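Local atomic coordinates of secondary thiamine-phosphate synthase enzyme (Thermus thermophilus, PDB entry 2CU5), a protein that is a UPF0047 (YjbQ) family protein of unproven function that probably acts as a thiamine-phosphate synthase. Residues T42-A51 / W108-D117. Sequence-based numbering, arbitrary orientation.
Sequences TCGLTVQEGA and WQQVFLAEFD
Gly-44 and Ala-114, Thr-46 and Phe-112, and Gln-48 and Gln-110 are the hydrogen-bonded pairs of an antiparallel ladder, six backbone bonds joining strands 43-48 and 110-115 in a three-stranded sheet that strand 15-18 completes. The bond from Phe-112 N to Thr-46 O is nearly straight (2.8 Å, 169° at the hydrogen), whereas Ala-114 N meets Gly-44 O from above the carbonyl plane. Glu-115 bends at chi2 (62°), and its OE2 accepts the N-H of Asp-117, just past the strand, at 2.8 Å; its OE1 accepts from Thr-11 OG1 and forms a salt bridge with Arg-122. At the other end a water bridges Val-47 O and Gln-109 NE2, an amide that also binds Val-38 O of the second subunit while its OE1 takes Gly-106 N, so this end of the strand pair lies at the subunit interface.

The faces differ. Branched, apolar Leu-45, Val-47 and Val-111 suit the buried core against strand 93-99, and Leu-113 packs on strand 120-128. On the other side, the Phe-116 ring has Ala-114 O 3.5 Å above one face, offset toward the rim. Phe-112 (chi1 -69°) sends its ring along Gln-48 to Gly-50, whose CA sits at the ring edge, 3.7 Å from CZ; a side chain there would be tight, which suits glycine. Farther out, Ala-51 CB abuts the edge of the Trp-108 indole, 3.5 Å from CE3.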
# COMPACT_ATOMS: atom_id res chain seq x y z
N THR A 42 12.22 3.32 -7.09
CA THR A 42 12.14 2.35 -8.17
C THR A 42 12.18 0.88 -7.73
O THR A 42 12.56 -0.01 -8.49
CB THR A 42 13.22 2.61 -9.25
OG1 THR A 42 14.51 2.69 -8.63
CG2 THR A 42 12.93 3.91 -9.97
N CYS A 43 11.78 0.65 -6.48
CA CYS A 43 11.68 -0.69 -5.92
C CYS A 43 10.60 -0.61 -4.85
O CYS A 43 10.16 0.49 -4.50
CB CYS A 43 13.02 -1.16 -5.32
SG CYS A 43 13.58 -0.30 -3.84
N GLY A 44 10.15 -1.75 -4.34
CA GLY A 44 9.12 -1.72 -3.32
C GLY A 44 9.24 -2.83 -2.29
O GLY A 44 10.16 -3.63 -2.34
N LEU A 45 8.30 -2.85 -1.35
CA LEU A 45 8.26 -3.87 -0.31
C LEU A 45 6.88 -4.50 -0.35
O LEU A 45 5.87 -3.80 -0.45
CB LEU A 45 8.49 -3.25 1.07
CG LEU A 45 9.89 -2.74 1.38
CD1 LEU A 45 9.87 -1.98 2.70
CD2 LEU A 45 10.86 -3.92 1.43
N THR A 46 6.83 -5.82 -0.26
CA THR A 46 5.56 -6.52 -0.29
C THR A 46 5.65 -7.82 0.49
O THR A 46 6.75 -8.34 0.74
CB THR A 46 5.15 -6.85 -1.76
OG1 THR A 46 3.83 -7.41 -1.77
CG2 THR A 46 6.11 -7.85 -2.37
N VAL A 47 4.50 -8.32 0.89
CA VAL A 47 4.42 -9.59 1.59
C VAL A 47 3.69 -10.51 0.62
O VAL A 47 2.54 -10.25 0.27
CB VAL A 47 3.61 -9.50 2.90
CG1 VAL A 47 3.45 -10.89 3.49
CG2 VAL A 47 4.31 -8.57 3.90
N GLN A 48 4.36 -11.56 0.17
CA GLN A 48 3.75 -12.49 -0.77
C GLN A 48 4.25 -13.92 -0.61
O GLN A 48 4.97 -14.22 0.34
CB GLN A 48 4.00 -12.01 -2.21
CG GLN A 48 2.80 -11.28 -2.81
CD GLN A 48 1.58 -12.17 -2.87
OE1 GLN A 48 1.67 -13.33 -3.26
NE2 GLN A 48 0.43 -11.63 -2.49
N GLU A 49 3.86 -14.79 -1.53
CA GLU A 49 4.25 -16.19 -1.44
C GLU A 49 5.57 -16.51 -2.14
O GLU A 49 5.79 -16.12 -3.29
CB GLU A 49 3.16 -17.08 -2.03
CG GLU A 49 3.36 -18.55 -1.69
CD GLU A 49 2.46 -19.47 -2.48
OE1 GLU A 49 1.27 -19.16 -2.66
OE2 GLU A 49 2.96 -20.53 -2.90
N GLY A 50 6.44 -17.23 -1.44
CA GLY A 50 7.71 -17.62 -2.01
C GLY A 50 7.81 -19.12 -2.19
O GLY A 50 8.60 -19.60 -3.01
N ALA A 51 6.99 -19.87 -1.45
CA ALA A 51 7.02 -21.34 -1.53
C ALA A 51 6.97 -21.83 -2.97
O ALA A 51 7.72 -22.73 -3.35
CB ALA A 51 5.86 -21.92 -0.74
N TRP A 108 1.96 -19.07 4.09
CA TRP A 108 2.55 -18.90 2.76
C TRP A 108 3.08 -17.51 2.50
O TRP A 108 3.16 -17.08 1.34
CB TRP A 108 1.52 -19.25 1.69
CG TRP A 108 0.93 -20.60 1.86
CD1 TRP A 108 -0.28 -20.91 2.43
CD2 TRP A 108 1.53 -21.85 1.50
NE1 TRP A 108 -0.46 -22.27 2.44
CE2 TRP A 108 0.63 -22.87 1.88
CE3 TRP A 108 2.74 -22.20 0.89
CZ2 TRP A 108 0.91 -24.23 1.67
CZ3 TRP A 108 3.02 -23.56 0.69
CH2 TRP A 108 2.11 -24.55 1.08
N GLN A 109 3.46 -16.79 3.56
CA GLN A 109 3.97 -15.43 3.41
C GLN A 109 5.45 -15.27 3.70
O GLN A 109 6.00 -15.92 4.59
CB GLN A 109 3.21 -14.47 4.32
CG GLN A 109 1.74 -14.24 3.99
CD GLN A 109 1.10 -13.27 4.97
OE1 GLN A 109 1.24 -13.43 6.18
NE2 GLN A 109 0.40 -12.27 4.45
N GLN A 110 6.08 -14.39 2.94
CA GLN A 110 7.49 -14.05 3.08
C GLN A 110 7.61 -12.56 2.76
O GLN A 110 6.79 -12.02 2.01
CB GLN A 110 8.35 -14.87 2.11
CG GLN A 110 8.48 -16.34 2.47
CD GLN A 110 9.37 -16.58 3.67
OE1 GLN A 110 10.60 -16.60 3.55
NE2 GLN A 110 8.76 -16.75 4.84
N VAL A 111 8.60 -11.89 3.35
CA VAL A 111 8.79 -10.47 3.10
C VAL A 111 9.75 -10.30 1.93
O VAL A 111 10.86 -10.84 1.94
CB VAL A 111 9.37 -9.76 4.35
CG1 VAL A 111 9.52 -8.27 4.08
CG2 VAL A 111 8.45 -9.99 5.53
N PHE A 112 9.32 -9.55 0.92
CA PHE A 112 10.13 -9.34 -0.28
C PHE A 112 10.49 -7.90 -0.60
O PHE A 112 9.69 -6.98 -0.39
CB PHE A 112 9.42 -9.89 -1.52
CG PHE A 112 9.31 -11.38 -1.55
CD1 PHE A 112 10.40 -12.17 -1.91
CD2 PHE A 112 8.10 -12.00 -1.25
CE1 PHE A 112 10.28 -13.56 -1.97
CE2 PHE A 112 7.98 -13.38 -1.31
CZ PHE A 112 9.07 -14.16 -1.67
N LEU A 113 11.70 -7.72 -1.10
CA LEU A 113 12.13 -6.41 -1.56
C LEU A 113 11.87 -6.58 -3.06
O LEU A 113 12.54 -7.38 -3.72
CB LEU A 113 13.62 -6.17 -1.31
CG LEU A 113 14.07 -4.73 -1.58
CD1 LEU A 113 15.54 -4.59 -1.20
CD2 LEU A 113 13.87 -4.36 -3.05
N ALA A 114 10.89 -5.87 -3.59
CA ALA A 114 10.55 -5.97 -5.00
C ALA A 114 11.39 -5.02 -5.84
O ALA A 114 11.11 -3.83 -5.89
CB ALA A 114 9.06 -5.67 -5.19
N GLU A 115 12.42 -5.55 -6.50
CA GLU A 115 13.30 -4.74 -7.34
C GLU A 115 12.77 -4.63 -8.77
O GLU A 115 12.56 -5.65 -9.43
CB GLU A 115 14.70 -5.34 -7.38
CG GLU A 115 15.65 -4.56 -8.27
CD GLU A 115 15.86 -3.14 -7.79
OE1 GLU A 115 16.79 -2.91 -6.98
OE2 GLU A 115 15.08 -2.24 -8.20
N PHE A 116 12.59 -3.41 -9.25
CA PHE A 116 12.10 -3.19 -10.60
C PHE A 116 13.12 -2.46 -11.48
O PHE A 116 12.90 -2.30 -12.68
CB PHE A 116 10.80 -2.37 -10.57
CG PHE A 116 9.75 -2.95 -9.65
CD1 PHE A 116 9.24 -4.22 -9.86
CD2 PHE A 116 9.26 -2.20 -8.59
CE1 PHE A 116 8.26 -4.75 -9.03
CE2 PHE A 116 8.28 -2.72 -7.74
CZ PHE A 116 7.78 -3.99 -7.96
N ASP A 117 14.23 -2.03 -10.90
CA ASP A 117 15.25 -1.33 -11.68
C ASP A 117 16.67 -1.56 -11.17
O ASP A 117 17.38 -0.61 -10.84
CB ASP A 117 14.94 0.17 -11.71
CG ASP A 117 15.86 0.94 -12.65
OD1 ASP A 117 16.21 0.40 -13.71
OD2 ASP A 117 16.22 2.09 -12.32
O HOH W 1 0.57 -11.77 1.72